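Local coordinates for protein probable endoglucanase (Gluconacetobacter xylinus, PDB 1WZZ) that hydrolyses internal beta-1,4-glucosidic linkages in carboxymethyl cellulose, as an endoglucanase of glycoside hydrolase family 8 with an (alpha/alpha)6-barrel fold, at residues S69-A74 against I128-A133; G147-L152 against I197-A202; Y291-E296 against L322-A327. One frame throughout, in Å; residues are numbered along the deposited sequence.

Contact 1 (S69-A74 against I128-A133)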
# COMPACT_ATOMS: atom_id res chain seq x y z
N SER A 69 -1.11 5.68 20.46
CA SER A 69 -1.91 4.53 20.81
C SER A 69 -1.77 3.42 19.77
O SER A 69 -1.59 2.25 20.12
CB SER A 69 -3.38 4.93 20.95
OG SER A 69 -4.19 3.83 21.37
N MSE A 70 -1.87 3.76 18.48
CA MSE A 70 -1.78 2.74 17.44
C MSE A 70 -0.39 2.15 17.31
O MSE A 70 -0.25 0.97 17.04
CB MSE A 70 -2.22 3.30 16.08
CG MSE A 70 -3.70 3.64 16.06
SE MSE A 70 -4.25 4.28 14.28
CE MSE A 70 -3.54 6.00 14.50
N TRP A 71 0.63 2.97 17.48
CA TRP A 71 2.00 2.46 17.37
C TRP A 71 2.31 1.56 18.57
O TRP A 71 2.87 0.47 18.43
CB TRP A 71 2.97 3.63 17.30
CG TRP A 71 4.41 3.26 17.37
CD1 TRP A 71 5.37 3.93 18.07
CD2 TRP A 71 5.09 2.15 16.73
NE1 TRP A 71 6.60 3.33 17.91
CE2 TRP A 71 6.46 2.23 17.10
CE3 TRP A 71 4.68 1.10 15.89
CZ2 TRP A 71 7.43 1.31 16.66
CZ3 TRP A 71 5.66 0.17 15.45
CH2 TRP A 71 7.01 0.29 15.85
N MSE A 72 1.94 2.01 19.76
CA MSE A 72 2.18 1.13 20.90
C MSE A 72 1.47 -0.21 20.69
O MSE A 72 2.03 -1.26 20.98
CB MSE A 72 1.72 1.79 22.21
CG MSE A 72 1.89 0.88 23.41
SE MSE A 72 1.50 1.85 25.03
CE MSE A 72 -0.41 1.62 25.05
N TRP A 73 0.24 -0.20 20.15
CA TRP A 73 -0.48 -1.45 19.93
C TRP A 73 0.24 -2.31 18.87
O TRP A 73 0.40 -3.53 19.05
CB TRP A 73 -1.93 -1.20 19.47
CG TRP A 73 -2.74 -2.48 19.45
CD1 TRP A 73 -3.49 -2.99 20.48
CD2 TRP A 73 -2.81 -3.46 18.40
NE1 TRP A 73 -4.00 -4.22 20.14
CE2 TRP A 73 -3.60 -4.53 18.87
CE3 TRP A 73 -2.27 -3.53 17.11
CZ2 TRP A 73 -3.86 -5.66 18.10
CZ3 TRP A 73 -2.54 -4.66 16.34
CH2 TRP A 73 -3.32 -5.71 16.84
N ALA A 74 0.65 -1.69 17.77
CA ALA A 74 1.34 -2.46 16.74
C ALA A 74 2.67 -3.04 17.23
O ALA A 74 2.97 -4.21 16.94
CB ALA A 74 1.58 -1.57 15.49
N ILE A 128 11.90 8.29 14.44
CA ILE A 128 12.82 8.24 13.31
C ILE A 128 13.66 6.96 13.44
O ILE A 128 13.86 6.23 12.47
CB ILE A 128 13.73 9.49 13.28
CG1 ILE A 128 12.88 10.74 13.05
CG2 ILE A 128 14.81 9.37 12.17
CD1 ILE A 128 12.08 10.71 11.76
N GLN A 129 14.17 6.69 14.65
CA GLN A 129 14.95 5.47 14.86
C GLN A 129 14.11 4.22 14.56
O GLN A 129 14.62 3.25 13.96
CB GLN A 129 15.42 5.42 16.31
CG GLN A 129 16.45 6.47 16.58
CD GLN A 129 16.87 6.46 18.02
OE1 GLN A 129 16.15 5.95 18.88
NE2 GLN A 129 18.04 7.04 18.31
N ASP A 130 12.85 4.23 14.99
CA ASP A 130 11.94 3.08 14.79
C ASP A 130 11.74 2.83 13.29
O ASP A 130 11.72 1.68 12.83
CB ASP A 130 10.58 3.32 15.42
CG ASP A 130 10.63 3.38 16.93
OD1 ASP A 130 11.54 2.77 17.54
OD2 ASP A 130 9.73 4.04 17.50
N ALA A 131 11.63 3.92 12.54
CA ALA A 131 11.44 3.80 11.08
C ALA A 131 12.72 3.23 10.46
O ALA A 131 12.67 2.29 9.64
CB ALA A 131 11.11 5.20 10.46
N MSE A 132 13.87 3.77 10.85
CA MSE A 132 15.11 3.25 10.29
C MSE A 132 15.32 1.77 10.58
O MSE A 132 15.83 1.04 9.72
CB MSE A 132 16.30 4.07 10.81
CG MSE A 132 16.29 5.44 10.24
SE MSE A 132 17.68 6.54 11.04
CE MSE A 132 17.30 6.32 12.84
N ALA A 133 14.92 1.33 11.78
CA ALA A 133 15.11 -0.07 12.18
C ALA A 133 14.24 -1.00 11.32
O ALA A 133 14.68 -2.07 10.87
CB ALA A 133 14.78 -0.22 13.67

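Contact 2 (G147-L152 against I197-A202)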
# COMPACT_ATOMS: atom_id res chain seq x y z
N GLY A 147 15.82 -12.69 -12.08
CA GLY A 147 16.16 -12.27 -13.42
C GLY A 147 17.14 -11.11 -13.30
O GLY A 147 18.07 -11.14 -12.51
N PRO A 148 16.95 -10.02 -14.07
CA PRO A 148 17.86 -8.88 -14.01
C PRO A 148 17.51 -7.83 -12.96
O PRO A 148 18.12 -6.75 -12.89
CB PRO A 148 17.75 -8.30 -15.42
CG PRO A 148 16.25 -8.45 -15.66
CD PRO A 148 15.99 -9.89 -15.18
N TYR A 149 16.53 -8.13 -12.14
CA TYR A 149 16.09 -7.14 -11.17
C TYR A 149 16.40 -7.49 -9.73
O TYR A 149 16.67 -8.64 -9.42
CB TYR A 149 14.58 -7.00 -11.20
CG TYR A 149 13.94 -6.91 -12.57
CD1 TYR A 149 13.31 -8.01 -13.14
CD2 TYR A 149 13.95 -5.71 -13.26
CE1 TYR A 149 12.69 -7.92 -14.39
CE2 TYR A 149 13.35 -5.61 -14.50
CZ TYR A 149 12.73 -6.70 -15.05
OH TYR A 149 12.15 -6.57 -16.30
N VAL A 150 16.35 -6.46 -8.89
CA VAL A 150 16.42 -6.65 -7.42
C VAL A 150 14.97 -6.30 -7.08
O VAL A 150 14.52 -5.17 -7.35
CB VAL A 150 17.35 -5.70 -6.73
CG1 VAL A 150 17.22 -5.87 -5.19
CG2 VAL A 150 18.80 -6.06 -7.11
N VAL A 151 14.25 -7.26 -6.54
CA VAL A 151 12.83 -7.05 -6.25
C VAL A 151 12.51 -7.02 -4.78
O VAL A 151 13.29 -7.48 -3.96
CB VAL A 151 12.01 -8.17 -6.88
CG1 VAL A 151 12.38 -8.24 -8.41
CG2 VAL A 151 12.33 -9.53 -6.21
N LEU A 152 11.32 -6.48 -4.47
CA LEU A 152 10.81 -6.39 -3.11
C LEU A 152 9.80 -7.56 -2.94
O LEU A 152 8.77 -7.59 -3.60
CB LEU A 152 10.10 -5.05 -2.96
CG LEU A 152 9.47 -4.67 -1.63
CD1 LEU A 152 10.56 -4.38 -0.58
CD2 LEU A 152 8.60 -3.41 -1.86
N ILE A 197 10.23 0.82 -10.87
CA ILE A 197 9.75 1.59 -12.02
C ILE A 197 9.77 0.69 -13.27
O ILE A 197 8.81 0.64 -14.06
CB ILE A 197 10.62 2.86 -12.23
CG1 ILE A 197 10.36 3.83 -11.07
CG2 ILE A 197 10.28 3.54 -13.59
CD1 ILE A 197 11.36 4.98 -10.94
N ARG A 198 10.86 -0.06 -13.46
CA ARG A 198 10.93 -0.95 -14.61
C ARG A 198 9.84 -2.02 -14.60
O ARG A 198 9.29 -2.36 -15.67
CB ARG A 198 12.30 -1.65 -14.69
CG ARG A 198 13.45 -0.71 -14.85
CD ARG A 198 14.72 -1.53 -15.13
NE ARG A 198 15.82 -0.66 -15.51
CZ ARG A 198 16.72 -0.16 -14.68
NH1 ARG A 198 16.67 -0.44 -13.37
NH2 ARG A 198 17.67 0.64 -15.15
N LEU A 199 9.52 -2.55 -13.42
CA LEU A 199 8.52 -3.60 -13.29
C LEU A 199 7.12 -3.07 -13.57
O LEU A 199 6.32 -3.73 -14.20
CB LEU A 199 8.60 -4.27 -11.91
CG LEU A 199 9.84 -5.18 -11.81
CD1 LEU A 199 10.16 -5.36 -10.32
CD2 LEU A 199 9.63 -6.52 -12.49
N VAL A 200 6.82 -1.87 -13.08
CA VAL A 200 5.50 -1.28 -13.37
C VAL A 200 5.37 -1.04 -14.89
O VAL A 200 4.32 -1.27 -15.51
CB VAL A 200 5.34 0.05 -12.65
CG1 VAL A 200 4.16 0.83 -13.25
CG2 VAL A 200 5.08 -0.22 -11.15
N SER A 201 6.43 -0.54 -15.51
CA SER A 201 6.39 -0.31 -16.95
C SER A 201 6.19 -1.59 -17.76
O SER A 201 5.31 -1.67 -18.64
CB SER A 201 7.69 0.37 -17.39
OG SER A 201 7.70 0.58 -18.79
N ALA A 202 6.99 -2.61 -17.47
CA ALA A 202 6.92 -3.85 -18.21
C ALA A 202 5.94 -4.93 -17.76
O ALA A 202 5.54 -5.79 -18.56
CB ALA A 202 8.33 -4.45 -18.28

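Contact 3 (Y291-E296 against L322-A327)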
# COMPACT_ATOMS: atom_id res chain seq x y z
N TYR A 291 -11.67 3.64 -5.41
CA TYR A 291 -11.07 3.54 -6.74
C TYR A 291 -11.29 4.83 -7.49
O TYR A 291 -10.43 5.23 -8.26
CB TYR A 291 -11.72 2.42 -7.59
CG TYR A 291 -11.19 1.04 -7.36
CD1 TYR A 291 -10.96 0.54 -6.08
CD2 TYR A 291 -11.07 0.16 -8.45
CE1 TYR A 291 -10.64 -0.83 -5.88
CE2 TYR A 291 -10.76 -1.18 -8.27
CZ TYR A 291 -10.55 -1.68 -7.00
OH TYR A 291 -10.31 -3.04 -6.87
N LEU A 292 -12.46 5.47 -7.28
CA LEU A 292 -12.74 6.74 -7.93
C LEU A 292 -11.74 7.79 -7.47
O LEU A 292 -11.25 8.58 -8.27
CB LEU A 292 -14.17 7.19 -7.63
CG LEU A 292 -14.56 8.55 -8.20
CD1 LEU A 292 -14.36 8.60 -9.72
CD2 LEU A 292 -16.02 8.75 -7.83
N ALA A 293 -11.42 7.78 -6.17
CA ALA A 293 -10.45 8.74 -5.65
C ALA A 293 -9.11 8.52 -6.37
O ALA A 293 -8.47 9.47 -6.81
CB ALA A 293 -10.29 8.55 -4.14
N VAL A 294 -8.68 7.26 -6.49
CA VAL A 294 -7.43 7.00 -7.18
C VAL A 294 -7.47 7.48 -8.63
O VAL A 294 -6.53 8.13 -9.11
CB VAL A 294 -7.09 5.49 -7.15
CG1 VAL A 294 -5.87 5.19 -8.05
CG2 VAL A 294 -6.79 5.07 -5.72
N ALA A 295 -8.56 7.15 -9.32
CA ALA A 295 -8.72 7.56 -10.71
C ALA A 295 -8.67 9.06 -10.89
O ALA A 295 -8.06 9.57 -11.84
CB ALA A 295 -10.04 6.99 -11.26
N GLU A 296 -9.28 9.79 -9.97
CA GLU A 296 -9.29 11.25 -10.07
C GLU A 296 -7.88 11.84 -9.99
O GLU A 296 -7.63 12.90 -10.55
CB GLU A 296 -10.23 11.84 -8.99
CG GLU A 296 -11.70 11.55 -9.32
CD GLU A 296 -12.69 11.91 -8.22
OE1 GLU A 296 -13.90 11.99 -8.53
OE2 GLU A 296 -12.29 12.06 -7.06
N LEU A 322 -8.85 7.75 2.05
CA LEU A 322 -8.01 8.62 2.87
C LEU A 322 -6.55 8.58 2.40
O LEU A 322 -5.85 9.59 2.42
CB LEU A 322 -8.15 8.23 4.35
CG LEU A 322 -7.51 9.11 5.42
CD1 LEU A 322 -7.52 10.57 5.11
CD2 LEU A 322 -8.26 8.83 6.71
N LEU A 323 -6.11 7.44 1.89
CA LEU A 323 -4.75 7.34 1.36
C LEU A 323 -4.58 8.32 0.21
O LEU A 323 -3.53 8.95 0.04
CB LEU A 323 -4.50 5.91 0.90
CG LEU A 323 -3.07 5.56 0.52
CD1 LEU A 323 -2.17 5.66 1.79
CD2 LEU A 323 -3.05 4.17 -0.07
N VAL A 324 -5.62 8.47 -0.63
CA VAL A 324 -5.55 9.42 -1.72
C VAL A 324 -5.48 10.86 -1.19
O VAL A 324 -4.77 11.71 -1.74
CB VAL A 324 -6.77 9.26 -2.69
CG1 VAL A 324 -6.75 10.37 -3.74
CG2 VAL A 324 -6.72 7.87 -3.38
N TYR A 325 -6.24 11.17 -0.14
CA TYR A 325 -6.16 12.52 0.43
C TYR A 325 -4.72 12.81 0.88
O TYR A 325 -4.23 13.93 0.71
CB TYR A 325 -7.10 12.66 1.64
CG TYR A 325 -8.53 13.02 1.27
CD1 TYR A 325 -8.98 14.34 1.34
CD2 TYR A 325 -9.43 12.04 0.89
CE1 TYR A 325 -10.31 14.66 1.04
CE2 TYR A 325 -10.76 12.35 0.58
CZ TYR A 325 -11.19 13.65 0.66
OH TYR A 325 -12.51 13.93 0.36
N ILE A 326 -4.05 11.81 1.43
CA ILE A 326 -2.66 12.01 1.89
C ILE A 326 -1.76 12.25 0.67
O ILE A 326 -0.93 13.17 0.67
CB ILE A 326 -2.10 10.78 2.64
CG1 ILE A 326 -3.05 10.35 3.77
CG2 ILE A 326 -0.66 11.09 3.16
CD1 ILE A 326 -3.32 11.42 4.75
N ALA A 327 -1.92 11.43 -0.36
CA ALA A 327 -1.11 11.55 -1.56
C ALA A 327 -1.28 12.92 -2.17
O ALA A 327 -0.31 13.54 -2.57
CB ALA A 327 -1.51 10.48 -2.59

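Contact 1 (S69-A74 against I128-A133)
With CG trans to the main-chain N (chi1 172°), W71 directs its indole from helix 64-77 toward D130 of helix 125-142, whose own CG lies trans to the carbonyl carbon and brings the carboxylate forward to meet it. The polar contact is made by the indole N-H: NE1 of W71 donates to OD2 of D130 over 3.2 Å, a weak hydrogen bond bent to 135° at the hydrogen. OD2 comes in at the ring edge, close to the indole plane, while the carboxylate as a whole is turned 52° against the ring. Beside this bond the benzo edge packs on the acid's carbons, CZ2 of W71 lying 3.8 Å from CG of D130 and 3.9 Å from its CB. The two helices belong to the (alpha/alpha)6 barrel of family 8, and here their segments meet only through W71 and D130, whose CA atoms are 10.3 Å apart. Helix 105-122 packs alongside: L115 touches both W71 and D130, and I111 also packs on the indole. R75 forms a cation-pi contact with the same indole, and the ring of Y127 meets it with the two planes nearly perpendicular.

Contact 2 (G147-L152 against I197-A202)
The phenol ring of Y149 is held between two aliphatic groups: CD2 of L199 lies over one face, and CG of P148, the preceding residue, sits 3.8 Å above the centre of the opposite face. The L199 methyl makes a CH-pi contact, with CD2 3.9 Å from the centroid of the Y149 ring and only 13° off its normal, displaced a little toward the rim on the CE1 side. R198 approaches the other flank of the ring obliquely with its first methylene, CB lying 4.1 Å from CE2 of Y149. Its guanidinium takes no part in gripping the tyrosine; NH1 forms a salt bridge with D195, one turn earlier on the same helix, and D195 also accepts a hydrogen bond from the backbone N of V150.

L199 uses its two branches separately. While CD2 rests on the tyrosine, CD1 reaches CG1 of V151 at 4.1 Å, the two side chains crossing at about a right angle. The chi1 of -74° sets CG of L199 trans to its carbonyl carbon, which carries the branched end closer to the strand than its CB bond alone would suggest. Replacing Y149 with an alanine is likely to open a gap between P148 and L199 and leave the leucine methyl without its aromatic face.

Strand 149-152 pairs antiparallel with strand 143-146 across a tight turn and runs at 89° to the helical segment 197-202, a beta-hairpin laid across a helix of the (alpha/alpha)6-barrel protein, away from its annotated catalytic residues.

Contact 3 (Y291-E296 against L322-A327)
Apolar contacts between side chains bring A293 and V294 of helix 289-297 against V324 of helix 315-331. One methyl of the valine does most of the work: CG2 of V324 lies 3.7 Å from CB of A293 and 3.6 Å from CG2 of V294, so it fits against two successive residues of the facing helix. The body of the valine follows, its CB coming within 3.9 Å of the alanine CB. V294 and V324 meet at about a right angle through their CG2 methyls, and both hold that methyl trans to the carbonyl carbon, with CG1 trans to the main-chain N (chi1 172° in V294 and 174° in V324).

A second kind of contact is between side chain and backbone. The other methyl of V324, CG1, packs against the main-chain carbonyl of A293, 3.6 Å from its O and 4.0 Å from its C. The two branches of V324 thus divide between alanine backbone and neighbouring side chains. The close approach, 6.3 Å between the CA atoms of V294 and V324, is consistent with the small side chain of A293.

No hydrogen bond joins the two segments. Polar groups at their margins are satisfied elsewhere: OH of Y291 bonds to the carbonyl of G273, and OH of Y325 to that of P307. Elsewhere on helix 315-331 of this (alpha/alpha)6-barrel protein, L323 packs on Y53 and L56 of helix 48-61, and L322 on F26 of helix 18-30.

With all three touching residues buried and neither charge nor hydrogen bond between them, the contact probably depends on the fit of small aliphatic groups and the exclusion of water.

From the N terminus, contact 1 comes first, closing a loop of 53 residues that runs from helix 64-77 through helix 105-122 to helix 125-142. Contact 2 opens only after that, joining the hairpin strand 149-152 to helix 188-202 across 44 residues. Contact 3 spans the shortest interval, 25 residues, and ties helix 289-297 to helix 315-331 near the C terminus. The three loops follow in series, so none nests within or crosses another. Their centres lie about 25 to 29 Å apart, and no two contacts touch. They join separate pairs of elements around the family 8 fold: helix to helix in contacts 1 and 3, hairpin strand to helix in contact 2.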